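Local atomic coordinates of putative hyaluronoglucosaminidase (Clostridium perfringens, PDB entry 6PWI), a protein that probably acts as a family 84 glycoside hydrolase with hexosaminidase activity, the modelled part holding the catalytic barrel domain of a longer protein that is probably secreted and anchored to the cell wall. Residues A[475-479]-A[490-495]. Sequence-based numbering, arbitrary orientation.
Sequences KHMSD and EESEEL
Glu491 reaches with an extended side chain, CG anti to the backbone N (chi1 -177°), to the loop that follows helix 467-475. Its OE1 accepts two backbone hydrogen bonds: Ser478 N, 2.8 Å from Glu491 OE1, meets the anti lone pair of that oxygen, while Asp479 N, 2.9 Å from Glu491 OE1, comes from above the carboxylate plane. A glutamate suits this place because its length carries a carboxylate across to the loop, and one oxygen can accept from two successive amides; OE2 is taken by Arg611 N.

Two serines add hydroxyl links, their small side chains bonding neighbours at close range. Ser478 OG donates to Glu490 O (2.7 Å) in the carbonyl plane, and Ser492 OG lies at the edge of the His476 ring, 2.9 Å from ND1, in a nearly straight hydrogen bond. Between main chains, Ser492 N donates to Lys475 O (2.7 Å), which a water also joins to Glu493 N.

Histidine pairs that polar edge with a ring carbon, CE1, 3.9 Å from Leu495 CD2. At the exposed margin, Lys475 NZ and Glu494 OE1 form a long salt bridge.

The loop between helices 467-475 and 496-507 is thus closed at its base mainly by directional polar bonds, which satisfy buried main-chain amides.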
loop_
_atom_site.group_PDB
_atom_site.type_symbol
_atom_site.label_atom_id
_atom_site.label_comp_id
_atom_site.label_asym_id
_atom_site.label_seq_id
_atom_site.Cartn_x
_atom_site.Cartn_y
_atom_site.Cartn_z
ATOM N N LYS A 475 1.684 16.400 -3.737
ATOM C CA LYS A 475 1.150 17.119 -4.885
ATOM C C LYS A 475 2.211 17.321 -5.968
ATOM O O LYS A 475 1.854 17.399 -7.140
ATOM C CB LYS A 475 0.599 18.485 -4.464
ATOM C CG LYS A 475 -0.815 18.466 -3.910
ATOM C CD LYS A 475 -1.144 19.711 -3.123
ATOM C CE LYS A 475 -2.596 19.782 -2.710
ATOM N NZ LYS A 475 -2.812 20.881 -1.737
ATOM N N HIS A 476 3.490 17.413 -5.570
ATOM C CA HIS A 476 4.565 17.831 -6.463
ATOM C C HIS A 476 5.611 16.731 -6.636
ATOM O O HIS A 476 6.676 16.958 -7.230
ATOM C CB HIS A 476 5.199 19.140 -5.972
ATOM C CG HIS A 476 4.192 20.219 -5.788
ATOM N ND1 HIS A 476 3.496 20.763 -6.854
ATOM C CD2 HIS A 476 3.741 20.834 -4.674
ATOM C CE1 HIS A 476 2.656 21.674 -6.404
ATOM N NE2 HIS A 476 2.785 21.732 -5.064
ATOM N N MET A 477 5.297 15.537 -6.121
ATOM C CA MET A 477 6.235 14.437 -6.227
ATOM C C MET A 477 5.480 13.174 -6.630
ATOM O O MET A 477 5.059 12.404 -5.765
ATOM C CB MET A 477 6.957 14.223 -4.893
ATOM C CG MET A 477 7.707 15.443 -4.400
ATOM S SD MET A 477 8.539 15.122 -2.828
ATOM C CE MET A 477 8.944 16.782 -2.286
ATOM N N SER A 478 5.306 12.963 -7.942
ATOM C CA SER A 478 4.452 11.867 -8.371
ATOM C C SER A 478 4.734 11.407 -9.796
ATOM O O SER A 478 4.296 10.316 -10.152
ATOM C CB SER A 478 2.980 12.159 -8.159
ATOM O OG SER A 478 2.600 13.407 -8.723
ATOM N N ASP A 479 5.461 12.205 -10.594
ATOM C CA ASP A 479 5.684 11.842 -11.989
ATOM C C ASP A 479 7.030 11.141 -12.161
ATOM O O ASP A 479 8.075 11.775 -12.029
ATOM C CB ASP A 479 5.549 13.037 -12.940
ATOM C CG ASP A 479 5.599 12.655 -14.418
ATOM O OD1 ASP A 479 5.623 11.437 -14.710
ATOM O OD2 ASP A 479 5.618 13.577 -15.277
ATOM N N GLU A 490 0.375 12.142 -13.393
ATOM C CA GLU A 490 0.196 13.562 -13.164
ATOM C C GLU A 490 0.859 13.983 -11.857
ATOM O O GLU A 490 1.050 13.177 -10.956
ATOM C CB GLU A 490 -1.248 14.021 -13.382
ATOM C CG GLU A 490 -2.253 13.422 -12.429
ATOM C CD GLU A 490 -3.689 13.851 -12.687
ATOM O OE1 GLU A 490 -4.149 13.753 -13.853
ATOM O OE2 GLU A 490 -4.345 14.293 -11.719
ATOM N N GLU A 491 1.242 15.261 -11.818
ATOM C CA GLU A 491 1.998 15.902 -10.754
ATOM C C GLU A 491 1.711 17.397 -10.873
ATOM O O GLU A 491 1.653 17.925 -11.980
ATOM C CB GLU A 491 3.484 15.594 -10.952
ATOM C CG GLU A 491 4.404 16.130 -9.874
ATOM C CD GLU A 491 5.873 15.870 -10.183
ATOM O OE1 GLU A 491 6.391 14.816 -9.744
ATOM O OE2 GLU A 491 6.501 16.713 -10.874
ATOM N N SER A 492 1.482 18.061 -9.737
ATOM C CA SER A 492 1.223 19.493 -9.717
ATOM C C SER A 492 -0.082 19.831 -10.439
ATOM O O SER A 492 -0.172 20.897 -11.042
ATOM C CB SER A 492 2.383 20.281 -10.310
ATOM O OG SER A 492 3.606 20.008 -9.645
ATOM N N GLU A 493 -1.096 18.957 -10.361
ATOM C CA GLU A 493 -2.258 19.099 -11.226
ATOM C C GLU A 493 -3.101 20.320 -10.851
ATOM O O GLU A 493 -3.622 21.002 -11.733
ATOM C CB GLU A 493 -3.083 17.813 -11.300
ATOM C CG GLU A 493 -4.143 17.832 -12.398
ATOM C CD GLU A 493 -3.713 18.118 -13.836
ATOM O OE1 GLU A 493 -2.497 18.017 -14.149
ATOM O OE2 GLU A 493 -4.604 18.436 -14.657
ATOM N N GLU A 494 -3.238 20.587 -9.551
ATOM C CA GLU A 494 -4.011 21.727 -9.084
ATOM C C GLU A 494 -3.296 23.041 -9.397
ATOM O O GLU A 494 -3.944 24.044 -9.684
ATOM C CB GLU A 494 -4.260 21.630 -7.581
ATOM C CG GLU A 494 -5.500 20.839 -7.233
ATOM C CD GLU A 494 -6.033 21.091 -5.830
ATOM O OE1 GLU A 494 -5.229 21.071 -4.868
ATOM O OE2 GLU A 494 -7.254 21.313 -5.703
ATOM N N LEU A 495 -1.963 23.032 -9.331
ATOM C CA LEU A 495 -1.175 24.236 -9.530
ATOM C C LEU A 495 -1.005 24.547 -11.017
ATOM O O LEU A 495 -0.748 25.697 -11.373
ATOM C CB LEU A 495 0.185 24.063 -8.848
ATOM C CG LEU A 495 1.051 25.320 -8.809
ATOM C CD1 LEU A 495 0.398 26.391 -7.952
ATOM C CD2 LEU A 495 2.456 25.017 -8.308
HETATM O O HOH W 1 -0.979 16.479 -8.447
#